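Local structure of probable 2-phosphosulfolactate phosphatase (Clostridium acetobutylicum, 1VR0) at residues Asp76-Lys84 against Phe91-Tyr100. The protein probably catalyses the magnesium-dependent hydrolysis of (2R)-O-phospho-3-sulfolactate to (2R)-3-sulfolactate and phosphate. Numbering follows the deposited sequence.
Sequences DAILGGERK and FDFSNSPMEY. With 3SL ((2R)-3-sulfolactic acid), chain E.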
ATOM      1  N   ASP A  76      26.506  14.068  27.761  1.00 40.25           N
ATOM      2  CA  ASP A  76      26.772  13.296  26.539  1.00 40.68           C
ATOM      3  C   ASP A  76      25.623  13.243  25.543  1.00 40.51           C
ATOM      4  O   ASP A  76      25.732  12.529  24.534  1.00 40.48           O
ATOM      5  CB  ASP A  76      27.128  11.833  26.901  1.00 41.26           C
ATOM      6  CG  ASP A  76      28.468  11.713  27.565  1.00 41.83           C
ATOM      7  OD1 ASP A  76      29.452  12.286  27.012  1.00 42.29           O
ATOM      8  OD2 ASP A  76      28.514  11.072  28.644  1.00 42.70           O
ATOM      9  N   ALA A  77      24.532  13.950  25.850  1.00 40.25           N
ATOM     10  CA  ALA A  77      23.332  13.954  25.025  1.00 39.76           C
ATOM     11  C   ALA A  77      23.432  15.025  23.975  1.00 39.47           C
ATOM     12  O   ALA A  77      23.921  16.089  24.263  1.00 40.00           O
ATOM     13  CB  ALA A  77      22.111  14.211  25.884  1.00 39.65           C
ATOM     14  N   ILE A  78      22.975  14.737  22.765  1.00 39.32           N
ATOM     15  CA  ILE A  78      22.813  15.739  21.726  1.00 39.16           C
ATOM     16  C   ILE A  78      21.402  15.657  21.114  1.00 39.44           C
ATOM     17  O   ILE A  78      20.765  14.599  21.140  1.00 39.26           O
ATOM     18  CB  ILE A  78      23.881  15.587  20.618  1.00 39.14           C
ATOM     19  CG1 ILE A  78      23.883  14.176  20.021  1.00 39.43           C
ATOM     20  CG2 ILE A  78      25.276  15.897  21.165  1.00 38.78           C
ATOM     21  CD1 ILE A  78      24.883  14.002  18.880  1.00 39.38           C
ATOM     22  N   LEU A  79      20.931  16.776  20.565  1.00 39.46           N
ATOM     23  CA  LEU A  79      19.581  16.890  19.990  1.00 39.32           C
ATOM     24  C   LEU A  79      19.620  16.999  18.468  1.00 39.23           C
ATOM     25  O   LEU A  79      20.183  17.942  17.921  1.00 39.23           O
ATOM     26  CB  LEU A  79      18.884  18.141  20.547  1.00 39.23           C
ATOM     27  CG  LEU A  79      18.358  18.075  21.978  1.00 38.57           C
ATOM     28  CD1 LEU A  79      18.000  19.442  22.464  1.00 37.56           C
ATOM     29  CD2 LEU A  79      17.147  17.162  22.068  1.00 38.33           C
ATOM     30  N   GLY A  80      18.985  16.060  17.792  1.00 39.66           N
ATOM     31  CA  GLY A  80      18.844  16.118  16.328  1.00 39.80           C
ATOM     32  C   GLY A  80      17.479  15.689  15.804  1.00 39.62           C
ATOM     33  O   GLY A  80      16.607  15.310  16.568  1.00 38.90           O
ATOM     34  N   GLY A  81      17.325  15.751  14.484  1.00 40.27           N
ATOM     35  CA  GLY A  81      16.061  15.447  13.786  1.00 40.38           C
ATOM     36  C   GLY A  81      15.548  16.619  12.976  1.00 40.39           C
ATOM     37  O   GLY A  81      16.302  17.488  12.566  1.00 39.86           O
ATOM     38  N   GLU A  82      14.242  16.648  12.747  1.00 41.01           N
ATOM     39  CA  GLU A  82      13.634  17.736  11.948  1.00 41.16           C
ATOM     40  C   GLU A  82      12.130  17.851  12.082  1.00 41.14           C
ATOM     41  O   GLU A  82      11.441  16.896  12.468  1.00 40.79           O
ATOM     42  CB  GLU A  82      13.949  17.553  10.460  1.00 40.83           C
ATOM     43  CG  GLU A  82      13.636  16.161   9.917  1.00 40.92           C
ATOM     44  CD  GLU A  82      12.124  15.846   9.711  1.00 40.77           C
ATOM     45  OE1 GLU A  82      11.287  16.754   9.549  1.00 43.10           O
ATOM     46  OE2 GLU A  82      11.756  14.659   9.683  1.00 39.94           O
ATOM     47  N   ARG A  83      11.644  19.028  11.711  1.00 41.15           N
ATOM     48  CA  ARG A  83      10.250  19.220  11.341  1.00 41.20           C
ATOM     49  C   ARG A  83      10.190  19.862   9.951  1.00 41.24           C
ATOM     50  O   ARG A  83      10.880  20.852   9.671  1.00 41.39           O
ATOM     51  CB  ARG A  83       9.532  20.073  12.378  1.00 41.27           C
ATOM     52  CG  ARG A  83       9.299  19.370  13.706  1.00 41.95           C
ATOM     53  CD  ARG A  83       8.441  18.114  13.560  1.00 42.88           C
ATOM     54  NE  ARG A  83       8.109  17.557  14.872  1.00 44.23           N
ATOM     55  CZ  ARG A  83       8.627  16.447  15.409  1.00 44.00           C
ATOM     56  NH1 ARG A  83       9.539  15.706  14.767  1.00 44.05           N
ATOM     57  NH2 ARG A  83       8.211  16.079  16.617  1.00 43.43           N
ATOM     58  N   LYS A  84       9.380  19.269   9.078  1.00 41.43           N
ATOM     59  CA  LYS A  84       9.263  19.697   7.678  1.00 41.47           C
ATOM     60  C   LYS A  84      10.642  19.660   6.984  1.00 41.28           C
ATOM     61  O   LYS A  84      10.922  20.462   6.083  1.00 41.73           O
ATOM     62  CB  LYS A  84       8.647  21.102   7.588  1.00 41.60           C
ATOM     63  CG  LYS A  84       7.197  21.221   8.077  1.00 42.20           C
ATOM     64  CD  LYS A  84       6.702  22.686   8.010  1.00 41.67           C
ATOM     65  CE  LYS A  84       5.194  22.806   7.689  1.00 42.81           C
ATOM     66  NZ  LYS A  84       4.782  24.222   7.256  1.00 42.43           N
ATOM     67  N   PHE A  91      18.005  22.873  18.699  1.00 39.64           N
ATOM     68  CA  PHE A  91      18.642  21.547  18.560  1.00 39.50           C
ATOM     69  C   PHE A  91      20.090  21.710  18.131  1.00 39.28           C
ATOM     70  O   PHE A  91      20.497  22.785  17.715  1.00 39.08           O
ATOM     71  CB  PHE A  91      17.889  20.648  17.543  1.00 39.69           C
ATOM     72  CG  PHE A  91      16.711  19.896  18.122  1.00 38.95           C
ATOM     73  CD1 PHE A  91      15.951  20.420  19.165  1.00 39.87           C
ATOM     74  CD2 PHE A  91      16.367  18.671  17.620  1.00 39.45           C
ATOM     75  CE1 PHE A  91      14.870  19.720  19.692  1.00 39.43           C
ATOM     76  CE2 PHE A  91      15.280  17.950  18.152  1.00 40.44           C
ATOM     77  CZ  PHE A  91      14.538  18.485  19.192  1.00 40.28           C
ATOM     78  N   ASP A  92      20.854  20.630  18.232  1.00 39.17           N
ATOM     79  CA  ASP A  92      22.277  20.655  17.907  1.00 39.09           C
ATOM     80  C   ASP A  92      22.494  20.369  16.429  1.00 39.60           C
ATOM     81  O   ASP A  92      23.321  21.011  15.779  1.00 39.38           O
ATOM     82  CB  ASP A  92      23.028  19.645  18.786  1.00 38.57           C
ATOM     83  CG  ASP A  92      22.923  19.979  20.258  1.00 37.55           C
ATOM     84  OD1 ASP A  92      23.238  21.126  20.613  1.00 38.62           O
ATOM     85  OD2 ASP A  92      22.501  19.131  21.066  1.00 34.04           O
ATOM     86  N   PHE A  93      21.739  19.410  15.904  1.00 39.81           N
ATOM     87  CA  PHE A  93      21.863  19.016  14.527  1.00 40.17           C
ATOM     88  C   PHE A  93      20.508  18.841  13.897  1.00 40.29           C
ATOM     89  O   PHE A  93      19.463  18.853  14.557  1.00 40.27           O
ATOM     90  CB  PHE A  93      22.692  17.733  14.424  1.00 41.04           C
ATOM     91  CG  PHE A  93      24.047  17.885  15.001  1.00 42.13           C
ATOM     92  CD1 PHE A  93      24.989  18.721  14.366  1.00 44.20           C
ATOM     93  CD2 PHE A  93      24.373  17.293  16.209  1.00 42.99           C
ATOM     94  CE1 PHE A  93      26.274  18.952  14.923  1.00 42.56           C
ATOM     95  CE2 PHE A  93      25.635  17.511  16.779  1.00 44.29           C
ATOM     96  CZ  PHE A  93      26.597  18.358  16.116  1.00 42.77           C
ATOM     97  N   SER A  94      20.552  18.685  12.587  1.00 40.24           N
ATOM     98  CA  SER A  94      19.372  18.591  11.765  1.00 39.93           C
ATOM     99  C   SER A  94      19.212  17.126  11.452  1.00 39.62           C
ATOM    100  O   SER A  94      19.538  16.309  12.305  1.00 39.49           O
ATOM    101  CB  SER A  94      19.571  19.507  10.557  1.00 39.62           C
ATOM    102  OG  SER A  94      18.900  19.042   9.439  1.00 40.91           O
ATOM    103  N   ASN A  95      18.682  16.783  10.280  1.00 39.71           N
ATOM    104  CA  ASN A  95      18.468  15.379   9.914  1.00 40.15           C
ATOM    105  C   ASN A  95      19.264  14.956   8.661  1.00 39.94           C
ATOM    106  O   ASN A  95      18.878  14.055   7.927  1.00 39.61           O
ATOM    107  CB  ASN A  95      16.965  15.066   9.775  1.00 40.27           C
ATOM    108  CG  ASN A  95      16.672  13.633  10.062  1.00 40.99           C
ATOM    109  OD1 ASN A  95      17.121  13.119  11.075  1.00 47.25           O
ATOM    110  ND2 ASN A  95      15.982  12.952   9.168  1.00 40.39           N
ATOM    111  N   SER A  96      20.407  15.600   8.473  1.00 40.13           N
ATOM    112  CA  SER A  96      21.345  15.232   7.424  1.00 40.03           C
ATOM    113  C   SER A  96      22.316  14.225   7.973  1.00 40.13           C
ATOM    114  O   SER A  96      22.960  14.505   8.950  1.00 39.92           O
ATOM    115  CB  SER A  96      22.145  16.441   6.970  1.00 39.33           C
ATOM    116  OG  SER A  96      23.222  15.981   6.198  1.00 37.67           O
ATOM    117  N   PRO A  97      22.439  13.058   7.338  1.00 40.90           N
ATOM    118  CA  PRO A  97      23.444  12.093   7.788  1.00 41.80           C
ATOM    119  C   PRO A  97      24.885  12.606   7.832  1.00 42.38           C
ATOM    120  O   PRO A  97      25.636  12.142   8.697  1.00 42.61           O
ATOM    121  CB  PRO A  97      23.315  10.939   6.780  1.00 41.36           C
ATOM    122  CG  PRO A  97      22.003  11.048   6.236  1.00 40.87           C
ATOM    123  CD  PRO A  97      21.660  12.530   6.214  1.00 40.70           C
HETATM  124  N   MSE A  98      25.266  13.562   6.974  1.00 43.17           N
HETATM  125  CA  MSE A  98      26.655  14.070   6.962  1.00 44.32           C
HETATM  126  C   MSE A  98      27.095  14.791   8.187  1.00 43.52           C
HETATM  127  O   MSE A  98      28.287  14.876   8.433  1.00 43.46           O
HETATM  128  CB  MSE A  98      26.940  15.017   5.806  1.00 46.20           C
HETATM  129  CG  MSE A  98      27.528  14.276   4.632  1.00 53.69           C
HETATM  130 SE   MSE A  98      26.050  13.342   3.765  1.00 73.95          SE
HETATM  131  CE  MSE A  98      25.527  14.988   2.579  1.00 68.70           C
ATOM    132  N   GLU A  99      26.161  15.359   8.928  1.00 42.93           N
ATOM    133  CA  GLU A  99      26.541  16.125  10.089  1.00 42.99           C
ATOM    134  C   GLU A  99      26.819  15.249  11.320  1.00 41.98           C
ATOM    135  O   GLU A  99      27.401  15.735  12.294  1.00 42.47           O
ATOM    136  CB  GLU A  99      25.575  17.299  10.327  1.00 43.19           C
ATOM    137  CG  GLU A  99      24.173  17.013  10.803  1.00 44.57           C
ATOM    138  CD  GLU A  99      23.200  18.178  10.472  1.00 44.77           C
ATOM    139  OE1 GLU A  99      23.496  19.357  10.751  1.00 45.56           O
ATOM    140  OE2 GLU A  99      22.113  17.903   9.918  1.00 51.55           O
ATOM    141  N   TYR A 100      26.513  13.950  11.223  1.00 40.94           N
ATOM    142  CA  TYR A 100      26.768  12.993  12.296  1.00 40.00           C
ATOM    143  C   TYR A 100      28.058  12.242  12.068  1.00 39.50           C
ATOM    144  O   TYR A 100      28.085  11.001  12.024  1.00 38.83           O
ATOM    145  CB  TYR A 100      25.585  12.031  12.460  1.00 39.92           C
ATOM    146  CG  TYR A 100      24.322  12.763  12.801  1.00 39.97           C
ATOM    147  CD1 TYR A 100      24.001  13.025  14.126  1.00 39.64           C
ATOM    148  CD2 TYR A 100      23.460  13.243  11.795  1.00 38.63           C
ATOM    149  CE1 TYR A 100      22.837  13.722  14.464  1.00 40.36           C
ATOM    150  CE2 TYR A 100      22.308  13.947  12.123  1.00 38.86           C
ATOM    151  CZ  TYR A 100      22.003  14.181  13.470  1.00 40.05           C
ATOM    152  OH  TYR A 100      20.894  14.897  13.858  1.00 39.72           O
TER
HETATM  153  O11 3SL E 300       9.305  16.259   5.299  1.00 73.89           O
HETATM  154  C1  3SL E 300      10.544  16.229   5.163  1.00 73.32           C
HETATM  155  O12 3SL E 300      11.190  16.828   4.266  1.00 73.24           O
HETATM  156  C2  3SL E 300      11.286  15.414   6.154  1.00 73.16           C
HETATM  157  O2  3SL E 300      10.525  14.229   6.373  1.00 70.38           O
HETATM  158  C3  3SL E 300      12.669  15.151   5.590  1.00 75.28           C
HETATM  159  S   3SL E 300      13.505  14.039   6.498  1.00 78.91           S
HETATM  160  O3S 3SL E 300      14.454  14.735   7.386  1.00 79.24           O
HETATM  161  O1S 3SL E 300      12.647  12.980   7.129  1.00 77.80           O
HETATM  162  O2S 3SL E 300      14.426  13.347   5.588  1.00 82.36           O
HETATM  163  O   HOH W   1      16.827  19.521  14.392  1.00 33.50           O
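Leu79 lays its CB over one face of the Phe91 ring, 3.9 Å from the centroid and 19° off the ring normal, a CH-pi contact, while the two side chains cross at about a right angle. At the rim of the same ring, near its plane, lies Gly80 O. Backbone bonds tie this tight, buried part together: Leu79 O accepts from both Phe93 N (2.9 Å) and Asp92 N (2.8 Å). Further along, Gly80 CA passes 3.3 Å from Phe93 O, a CA-H...O contact, and Gly81 N donates a hydrogen bond to Ser94 O from above the carbonyl plane, not along a lone pair. One water donates to both Gly81 O and Phe93 O.

Asp92 lies on the solvent side yet stays bonded: with CG beside its own backbone N (chi1 -62°), its carboxylate turns back to the strand, where OD2 takes Leu79 N at 2.9 Å on the anti side. The sparse contact is that of partly exposed Phe93, whose CE2 meets Ile78 CD1 obliquely at 4.2 Å.

At the sulfolactate end, Glu82 CG packs 3.5 Å from Asn95 CB, with carboxylate and amide planes 53° apart. Asn95 ND2 donates to ligand O3S at 2.9 Å, and Arg41 also binds the ligand. Glu82 also lines the pocket, its CG against ligand O3S, while bonds from OE1 to Thr115 OG1 and Gly85 N restrain the carboxylate's rotation.

Strand 77-81 is the edge of a three-stranded parallel sheet. Strand 109-113 pairs with one side of it and segment 91-100 bonds the other, while Leu79 and Phe91 pack against helix 63-73 and Pro97 meets helix 223-229.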